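Local structure of alpha-catenin-like protein hmp-1 (Caenorhabditis elegans, 5XA5) at residues E155-A160 / A253-L258; R214-L219 / A244-S249. The protein links cadherin-catenin adhesion complexes to actin filaments at cell junctions and is required for cell migration and shape change during body enclosure and elongation. One frame throughout, in Å; residues are numbered along the deposited sequence. Where two conformers were deposited one is given.

Interaction 1 (E155-A160 / A253-L258); sequences EVRETA and ALESVL
Arg157 and Glu255 form a salt bridge between helix 117-165 and helix 234-258. They are the two residues that touch across this contact. NH2 of Arg157 lies 3.2 Å from OE1 of Glu255. The hydrogen bond within this ion pair is weak, because the N-H points off the line to the acceptor, with an angle of 133° at the hydrogen. NH1 of Arg157 is farther from the same oxygen, at 3.6 Å from Glu255 OE1. OE1 alone comes near the guanidinium, obliquely, so the two groups do not pair side by side. Their planes are 38° apart, and the side chains cross at about a right angle. The CA atoms of Arg157 and Glu255 are 10.9 Å apart, so the side chains must span the gap. Both leave their helices with CG anti to the backbone N. Arg157 then bends at chi3 (-76°), while Glu255 stays extended.

The setting is a four-helix bundle of the vinculin/alpha-catenin family, in the N-terminal part of the protein. It is formed by the latter part of helix 117-165 with helices 169-196, 200-229 and 234-258. The bridge lies at its surface. The stronger partner of the guanidinium is Asp154, one turn earlier on its own helix, which forms a salt bridge with NH1. NH2 also donates to OD1 of Asn252, and thus has two acceptors, both on helix 234-258. Two acidic groups, Asp154 and Glu255, share the arginine and would probably stabilise its positive charge. Arg157 also packs on Leu251, and Glu255 touches Val150 and Asp154.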
loop_
_atom_site.group_PDB
_atom_site.type_symbol
_atom_site.label_atom_id
_atom_site.label_comp_id
_atom_site.label_asym_id
_atom_site.label_seq_id
_atom_site.Cartn_x
_atom_site.Cartn_y
_atom_site.Cartn_z
ATOM N N GLU A 155 -17.123 -1.401 -6.218
ATOM C CA GLU A 155 -18.253 -2.055 -5.568
ATOM C C GLU A 155 -19.360 -1.031 -5.324
ATOM O O GLU A 155 -20.529 -1.308 -5.585
ATOM C CB GLU A 155 -17.803 -2.694 -4.242
ATOM C CG GLU A 155 -18.892 -3.472 -3.522
ATOM C CD GLU A 155 -18.429 -3.963 -2.159
ATOM O OE1 GLU A 155 -17.910 -3.138 -1.380
ATOM O OE2 GLU A 155 -18.576 -5.169 -1.872
ATOM N N VAL A 156 -18.984 0.146 -4.824
ATOM C CA VAL A 156 -19.948 1.241 -4.624
ATOM C C VAL A 156 -20.567 1.621 -5.967
ATOM O O VAL A 156 -21.779 1.810 -6.092
ATOM C CB VAL A 156 -19.288 2.460 -3.981
ATOM C CG1 VAL A 156 -20.202 3.676 -4.013
ATOM C CG2 VAL A 156 -18.914 2.121 -2.549
ATOM N N ARG A 157 -19.738 1.708 -7.000
ATOM C CA ARG A 157 -20.238 2.074 -8.324
ATOM C C ARG A 157 -21.297 1.091 -8.826
ATOM O O ARG A 157 -22.314 1.498 -9.384
ATOM C CB ARG A 157 -19.069 2.152 -9.312
ATOM C CG ARG A 157 -19.432 2.531 -10.731
ATOM C CD ARG A 157 -18.195 2.422 -11.622
ATOM N NE ARG A 157 -17.285 3.557 -11.415
ATOM C CZ ARG A 157 -16.046 3.483 -10.941
ATOM N NH1 ARG A 157 -15.503 2.316 -10.602
ATOM N NH2 ARG A 157 -15.345 4.598 -10.814
ATOM N N GLU A 158 -21.068 -0.205 -8.617
ATOM C CA GLU A 158 -22.012 -1.214 -9.095
ATOM C C GLU A 158 -23.309 -1.219 -8.294
ATOM O O GLU A 158 -24.404 -1.378 -8.849
ATOM C CB GLU A 158 -21.353 -2.601 -9.069
ATOM C CG GLU A 158 -22.299 -3.750 -9.377
ATOM C CD GLU A 158 -22.980 -3.641 -10.765
ATOM O OE1 GLU A 158 -22.405 -2.968 -11.651
ATOM O OE2 GLU A 158 -24.048 -4.259 -10.985
ATOM N N THR A 159 -23.198 -1.064 -6.985
ATOM C CA THR A 159 -24.403 -0.971 -6.180
ATOM C C THR A 159 -25.238 0.240 -6.587
ATOM O O THR A 159 -26.459 0.126 -6.730
ATOM C CB THR A 159 -24.052 -0.924 -4.681
ATOM O OG1 THR A 159 -23.300 -2.099 -4.350
ATOM C CG2 THR A 159 -25.328 -0.893 -3.840
ATOM N N ALA A 160 -24.585 1.380 -6.814
ATOM C CA ALA A 160 -25.293 2.573 -7.293
ATOM C C ALA A 160 -25.915 2.332 -8.654
ATOM O O ALA A 160 -27.023 2.809 -8.936
ATOM C CB ALA A 160 -24.367 3.761 -7.355
ATOM N N ALA A 253 -13.581 10.438 -9.863
ATOM C CA ALA A 253 -12.589 11.319 -9.244
ATOM C C ALA A 253 -11.772 10.597 -8.168
ATOM O O ALA A 253 -10.541 10.748 -8.112
ATOM C CB ALA A 253 -13.275 12.554 -8.672
ATOM N N LEU A 254 -12.437 9.811 -7.321
ATOM C CA LEU A 254 -11.726 9.020 -6.320
ATOM C C LEU A 254 -10.726 8.094 -6.987
ATOM O O LEU A 254 -9.568 8.018 -6.585
ATOM C CB LEU A 254 -12.693 8.192 -5.466
ATOM C CG LEU A 254 -13.561 8.925 -4.439
ATOM C CD1 LEU A 254 -14.646 8.006 -3.878
ATOM C CD2 LEU A 254 -12.740 9.470 -3.304
ATOM N N GLU A 255 -11.179 7.369 -8.004
ATOM C CA GLU A 255 -10.296 6.431 -8.692
ATOM C C GLU A 255 -9.122 7.145 -9.364
ATOM O O GLU A 255 -7.986 6.695 -9.257
ATOM C CB GLU A 255 -11.082 5.631 -9.736
ATOM C CG GLU A 255 -10.263 4.547 -10.434
ATOM C CD GLU A 255 -11.124 3.588 -11.251
ATOM O OE1 GLU A 255 -12.340 3.845 -11.400
ATOM O OE2 GLU A 255 -10.582 2.575 -11.745
ATOM N N SER A 256 -9.411 8.240 -10.068
ATOM C CA SER A 256 -8.370 9.052 -10.693
ATOM C C SER A 256 -7.290 9.476 -9.703
ATOM O O SER A 256 -6.103 9.278 -9.949
ATOM C CB SER A 256 -8.977 10.304 -11.335
ATOM O OG SER A 256 -9.678 9.980 -12.522
ATOM N N VAL A 257 -7.699 10.067 -8.585
ATOM C CA VAL A 257 -6.727 10.551 -7.597
ATOM C C VAL A 257 -5.973 9.406 -6.934
ATOM O O VAL A 257 -4.769 9.505 -6.712
ATOM C CB VAL A 257 -7.417 11.419 -6.508
ATOM C CG1 VAL A 257 -6.434 11.816 -5.413
ATOM C CG2 VAL A 257 -8.016 12.660 -7.131
ATOM N N LEU A 258 -6.670 8.321 -6.598
ATOM C CA LEU A 258 -5.977 7.163 -6.009
ATOM C C LEU A 258 -4.859 6.688 -6.934
ATOM O O LEU A 258 -3.798 6.263 -6.469
ATOM C CB LEU A 258 -6.955 6.019 -5.733
ATOM C CG LEU A 258 -7.926 6.205 -4.563
ATOM C CD1 LEU A 258 -9.044 5.157 -4.635
ATOM C CD2 LEU A 258 -7.182 6.126 -3.228
#

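Interaction 2 (R214-L219 / A244-S249); sequences RQTAPL and ADEMHS
The methyl CG2 of Thr216 rests against the backbone of Met247. In the conformer described, one of two modelled, CG2 of Thr216 lies 3.4 Å from N of Met247 and 3.7 Å from CB of Met247. It also meets the base of Glu246, with CG2 of Thr216 3.8 Å from CB of Glu246. The threonine torsion separates its two branches. With chi1 at -62°, CG2 is anti to the backbone N and reaches across, while OG1 stays beside that N and bonds to the carbonyl oxygen of Ala212 on its own helix. The Thr216 and Glu246 side chains cross obliquely, and Glu246 offers CB to the contact.

These two helices are consecutive in the bundle and form an antiparallel hairpin. The short segments run at 146° to each other, with axes 9.0 Å apart; segment 214-219 is kinked at Pro218, whose N has no bond to the preceding turn. The CA atoms of Thr216 and Met247 are the nearest pair, 5.8 Å apart. Met247 bends at chi2 (85°), which brings its sulfur to Ala217. SD of Met247 is 3.9 Å from CA of Ala217, and the methyl CE also touches CB of this alanine. Leu213 and Leu220 also pack against Met247.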
loop_
_atom_site.group_PDB
_atom_site.type_symbol
_atom_site.label_atom_id
_atom_site.label_comp_id
_atom_site.label_asym_id
_atom_site.label_seq_id
_atom_site.Cartn_x
_atom_site.Cartn_y
_atom_site.Cartn_z
ATOM N N ARG A 214 -20.143 11.667 -0.547
ATOM C CA ARG A 214 -21.020 11.670 0.620
ATOM C C ARG A 214 -22.264 12.534 0.429
ATOM O O ARG A 214 -23.341 12.208 0.936
ATOM C CB ARG A 214 -20.267 12.152 1.867
ATOM C CG ARG A 214 -19.150 11.247 2.314
ATOM C CD ARG A 214 -19.558 9.787 2.333
ATOM N NE ARG A 214 -20.702 9.506 3.202
ATOM C CZ ARG A 214 -20.615 9.140 4.480
ATOM N NH1 ARG A 214 -19.430 9.038 5.072
ATOM N NH2 ARG A 214 -21.718 8.891 5.172
ATOM N N GLN A 215 -22.121 13.641 -0.287
ATOM C CA GLN A 215 -23.252 14.535 -0.544
ATOM C C GLN A 215 -24.175 13.993 -1.626
ATOM O O GLN A 215 -25.401 14.158 -1.556
ATOM C CB GLN A 215 -22.742 15.915 -0.950
ATOM C CG GLN A 215 -23.767 16.768 -1.687
ATOM C CD GLN A 215 -23.127 17.822 -2.570
ATOM O OE1 GLN A 215 -23.182 17.736 -3.797
ATOM N NE2 GLN A 215 -22.511 18.824 -1.948
ATOM N N THR A 216 -23.596 13.361 -2.641
ATOM C CA THR A 216 -24.369 12.936 -3.805
ATOM C C THR A 216 -25.171 11.659 -3.560
ATOM O O THR A 216 -26.297 11.521 -4.032
ATOM C CB THR A 216 -23.449 12.725 -5.026
ATOM O OG1 THR A 216 -22.825 13.971 -5.361
ATOM C CG2 THR A 216 -24.244 12.233 -6.211
ATOM N N ALA A 217 -24.607 10.708 -2.822
ATOM C CA ALA A 217 -25.317 9.437 -2.709
ATOM C C ALA A 217 -26.736 9.543 -2.083
ATOM O O ALA A 217 -27.674 8.916 -2.594
ATOM C CB ALA A 217 -24.456 8.414 -1.952
ATOM N N PRO A 218 -26.911 10.327 -1.002
ATOM C CA PRO A 218 -28.256 10.452 -0.433
ATOM C C PRO A 218 -29.227 11.092 -1.415
ATOM O O PRO A 218 -30.415 10.754 -1.411
ATOM C CB PRO A 218 -28.055 11.351 0.796
ATOM C CG PRO A 218 -26.624 11.225 1.125
ATOM C CD PRO A 218 -25.894 10.969 -0.151
ATOM N N LEU A 219 -28.725 11.999 -2.249
ATOM C CA LEU A 219 -29.584 12.633 -3.249
ATOM C C LEU A 219 -29.939 11.655 -4.367
ATOM O O LEU A 219 -31.023 11.732 -4.950
ATOM C CB LEU A 219 -28.890 13.865 -3.823
ATOM C CG LEU A 219 -28.721 15.018 -2.833
ATOM C CD1 LEU A 219 -27.711 16.014 -3.374
ATOM C CD2 LEU A 219 -30.035 15.717 -2.589
ATOM N N ALA A 244 -27.258 11.159 -10.801
ATOM C CA ALA A 244 -26.474 10.011 -11.263
ATOM C C ALA A 244 -25.141 10.474 -11.871
ATOM O O ALA A 244 -24.094 9.886 -11.594
ATOM C CB ALA A 244 -27.251 9.198 -12.271
ATOM N N ASP A 245 -25.185 11.517 -12.704
ATOM C CA ASP A 245 -23.962 12.039 -13.314
ATOM C C ASP A 245 -22.996 12.527 -12.249
ATOM O O ASP A 245 -21.783 12.294 -12.342
ATOM C CB ASP A 245 -24.271 13.183 -14.295
ATOM C CG ASP A 245 -24.927 12.698 -15.571
ATOM O OD1 ASP A 245 -24.879 11.476 -15.830
ATOM O OD2 ASP A 245 -25.472 13.542 -16.321
ATOM N N GLU A 246 -23.535 13.196 -11.231
ATOM C CA GLU A 246 -22.720 13.696 -10.136
ATOM C C GLU A 246 -22.072 12.545 -9.376
ATOM O O GLU A 246 -20.923 12.639 -8.977
ATOM C CB GLU A 246 -23.555 14.534 -9.171
ATOM C CG GLU A 246 -23.877 15.929 -9.666
ATOM C CD GLU A 246 -24.630 16.737 -8.629
ATOM O OE1 GLU A 246 -25.529 16.167 -7.976
ATOM O OE2 GLU A 246 -24.319 17.935 -8.462
ATOM N N MET A 247 -22.831 11.472 -9.183
ATOM C CA MET A 247 -22.342 10.278 -8.500
ATOM C C MET A 247 -21.182 9.663 -9.267
ATOM O O MET A 247 -20.123 9.350 -8.703
ATOM C CB MET A 247 -23.480 9.264 -8.350
ATOM C CG MET A 247 -23.105 7.995 -7.630
ATOM S SD MET A 247 -23.251 8.248 -5.855
ATOM C CE MET A 247 -22.878 6.587 -5.264
ATOM N N HIS A 248 -21.392 9.494 -10.566
ATOM C CA HIS A 248 -20.374 8.886 -11.408
ATOM C C HIS A 248 -19.102 9.720 -11.429
ATOM O O HIS A 248 -17.998 9.166 -11.347
ATOM C CB HIS A 248 -20.914 8.675 -12.818
ATOM C CG HIS A 248 -21.971 7.621 -12.896
ATOM N ND1 HIS A 248 -23.066 7.724 -13.728
ATOM C CD2 HIS A 248 -22.107 6.443 -12.242
ATOM C CE1 HIS A 248 -23.829 6.656 -13.583
ATOM N NE2 HIS A 248 -23.267 5.861 -12.687
ATOM N N SER A 249 -19.241 11.041 -11.494
ATOM C CA SER A 249 -18.082 11.922 -11.463
ATOM C C SER A 249 -17.285 11.807 -10.169
ATOM O O SER A 249 -16.064 11.791 -10.196
ATOM C CB SER A 249 -18.518 13.368 -11.677
ATOM O OG SER A 249 -19.013 13.528 -12.990
#

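Overall arrangement
Both interactions use helix 234-258, and their centres are about 11 Å apart. Interaction 1 joins this helix to helix 117-165, and interaction 2 joins it to helix 200-229. Along the chain, the segments come in the order 155-160, 214-219, 244-249 and 253-258, so interaction 1 encloses interaction 2. Interaction 1 is a polar contact at the surface, whereas interaction 2 is buried packing. They meet at Met247, whose CE lies 3.8 Å from CB of Ala160 and also touches Val156. Both lie in the second four-helix bundle, to which helix 117-165 contributes its C-terminal part. This longest helix runs through both bundles, so the last helix packs on the helix that joins them.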